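Local structure of molybdopterin-guanine dinucleotide biosynthesis adapter protein (Escherichia coli, 1NP6) at residues B[117-122]-B[139-144]. The protein binds GTP, hydrolyses it weakly, and may act as an adapter in the biosynthesis and use of the molybdenum cofactor. Numbering follows the deposited sequence.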
loop_
_atom_site.group_PDB
_atom_site.type_symbol
_atom_site.label_atom_id
_atom_site.label_comp_id
_atom_site.label_asym_id
_atom_site.label_seq_id
_atom_site.Cartn_x
_atom_site.Cartn_y
_atom_site.Cartn_z
ATOM N N ILE B 117 1.000 21.837 13.574
ATOM C CA ILE B 117 0.639 23.212 13.203
ATOM C C ILE B 117 -0.885 23.271 13.102
ATOM O O ILE B 117 -1.505 22.393 12.502
ATOM C CB ILE B 117 1.349 23.634 11.877
ATOM C CG1 ILE B 117 2.861 23.705 12.124
ATOM C CG2 ILE B 117 0.773 24.986 11.335
ATOM C CD1 ILE B 117 3.715 23.816 10.871
ATOM N N VAL B 118 -1.478 24.275 13.747
ATOM C CA VAL B 118 -2.925 24.465 13.803
ATOM C C VAL B 118 -3.287 25.633 12.869
ATOM O O VAL B 118 -2.562 26.603 12.796
ATOM C CB VAL B 118 -3.388 24.777 15.252
ATOM C CG1 VAL B 118 -4.875 25.201 15.324
ATOM C CG2 VAL B 118 -3.140 23.574 16.140
ATOM N N LEU B 119 -4.396 25.510 12.154
ATOM C CA LEU B 119 -4.802 26.532 11.179
ATOM C C LEU B 119 -6.020 27.305 11.664
ATOM O O LEU B 119 -6.857 26.750 12.384
ATOM C CB LEU B 119 -5.089 25.878 9.821
ATOM C CG LEU B 119 -4.125 24.788 9.312
ATOM C CD1 LEU B 119 -4.615 24.249 7.986
ATOM C CD2 LEU B 119 -2.657 25.246 9.191
ATOM N N PHE B 120 -6.100 28.587 11.293
ATOM C CA PHE B 120 -7.261 29.438 11.591
ATOM C C PHE B 120 -7.571 30.362 10.410
ATOM O O PHE B 120 -6.697 31.072 9.933
ATOM C CB PHE B 120 -7.016 30.288 12.861
ATOM C CG PHE B 120 -8.190 31.167 13.250
ATOM C CD1 PHE B 120 -9.273 30.638 13.967
ATOM C CD2 PHE B 120 -8.221 32.519 12.898
ATOM C CE1 PHE B 120 -10.379 31.435 14.305
ATOM C CE2 PHE B 120 -9.327 33.333 13.234
ATOM C CZ PHE B 120 -10.400 32.788 13.961
ATOM N N ARG B 121 -8.816 30.340 9.956
ATOM C CA ARG B 121 -9.322 31.313 8.984
ATOM C C ARG B 121 -10.525 32.020 9.580
ATOM O O ARG B 121 -11.515 31.372 9.951
ATOM C CB ARG B 121 -9.698 30.637 7.648
ATOM C CG ARG B 121 -10.008 31.650 6.544
ATOM C CD ARG B 121 -10.437 31.093 5.194
ATOM N NE ARG B 121 -11.857 30.751 5.176
ATOM C CZ ARG B 121 -12.294 29.513 5.292
ATOM N NH1 ARG B 121 -11.412 28.538 5.419
ATOM N NH2 ARG B 121 -13.590 29.243 5.283
ATOM N N ASP B 122 -10.445 33.346 9.673
ATOM C CA ASP B 122 -11.480 34.131 10.341
ATOM C C ASP B 122 -12.883 33.871 9.769
ATOM O O ASP B 122 -13.831 33.673 10.525
ATOM C CB ASP B 122 -11.133 35.622 10.296
ATOM C CG ASP B 122 -11.823 36.427 11.398
ATOM O OD1 ASP B 122 -12.549 37.377 11.040
ATOM O OD2 ASP B 122 -11.693 36.208 12.635
ATOM N N ALA B 139 3.108 25.996 16.177
ATOM C CA ALA B 139 2.707 27.232 15.485
ATOM C C ALA B 139 1.215 27.221 15.155
ATOM O O ALA B 139 0.611 26.158 15.090
ATOM C CB ALA B 139 3.509 27.379 14.213
ATOM N N VAL B 140 0.633 28.408 14.966
ATOM C CA VAL B 140 -0.707 28.571 14.392
ATOM C C VAL B 140 -0.552 29.364 13.092
ATOM O O VAL B 140 -0.039 30.474 13.137
ATOM C CB VAL B 140 -1.647 29.359 15.335
ATOM C CG1 VAL B 140 -3.003 29.642 14.683
ATOM C CG2 VAL B 140 -1.867 28.605 16.680
ATOM N N ALA B 141 -0.967 28.794 11.958
ATOM C CA ALA B 141 -1.026 29.540 10.676
ATOM C C ALA B 141 -2.393 30.188 10.537
ATOM O O ALA B 141 -3.430 29.501 10.538
ATOM C CB ALA B 141 -0.747 28.618 9.504
ATOM N N SER B 142 -2.402 31.515 10.435
ATOM C CA SER B 142 -3.629 32.285 10.527
ATOM C C SER B 142 -3.751 33.370 9.437
ATOM O O SER B 142 -2.753 33.824 8.918
ATOM C CB SER B 142 -3.701 33.011 11.865
ATOM O OG SER B 142 -4.987 33.586 12.035
ATOM N N ASP B 143 -4.975 33.813 9.147
ATOM C CA ASP B 143 -5.151 34.950 8.235
ATOM C C ASP B 143 -5.418 36.258 8.996
ATOM O O ASP B 143 -5.591 37.318 8.410
ATOM C CB ASP B 143 -6.162 34.649 7.111
ATOM C CG ASP B 143 -7.601 34.528 7.590
ATOM O OD1 ASP B 143 -7.889 34.440 8.806
ATOM O OD2 ASP B 143 -8.538 34.525 6.777
ATOM N N VAL B 144 -5.402 36.177 10.322
ATOM C CA VAL B 144 -5.527 37.359 11.167
ATOM C C VAL B 144 -4.437 37.344 12.238
ATOM O O VAL B 144 -4.033 36.269 12.700
ATOM C CB VAL B 144 -6.924 37.472 11.847
ATOM C CG1 VAL B 144 -7.988 37.904 10.851
ATOM C CG2 VAL B 144 -7.310 36.170 12.557
#
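Two neighbouring parallel strands of the central sheet of a P-loop NTPase fold meet where Val118 N donates to Ala139 O and Ala141 N returns a bond to Val118 O (2.8 Å). The ladder continues with Phe120 N to Ala141 O at 2.9 Å. Val118 thus uses both its N and O toward strand 139-142 and Phe120 gives its N there, while Ile117 and Leu119 bond through their backbones to Ala10 and Ala12 of the strand leading into the P-loop. The ladder fades at the carboxy ends, where Asp143 N reaches Phe120 O in only a weak bond of 3.3 Å.

On the face carrying Leu119, CD2 lies 3.9 Å from Ala141 CB, and the same leucine touches Lys19 and Leu22 of helix 19-32. These contacts set this face against the start of that helix, where Lys19 is inferred to bind GTP. The other face bears Phe120, with CG anti to its backbone N (chi1 -179°), which swings the ring along the strand. Ser142 OG and Val144 CG2 both meet the ring at its edge, the methyl 3.5 Å from Phe120 CE2. Ser142 OG is itself held by a bond to Val144 O, received on a lone pair in the carbonyl plane.

Past the strands, the Asp143 side chain takes over the pairing: Asp122 N meets the syn side of Asp143 OD1 at 2.9 Å, somewhat out of the carboxylate plane, with an N-H...O angle of 166°. Asp143 OD2 lies 3.2 Å from the aliphatic Arg121 CG, whereas the Arg121 guanidinium is directed to the P-loop, NH1 bonding to Gly16 O.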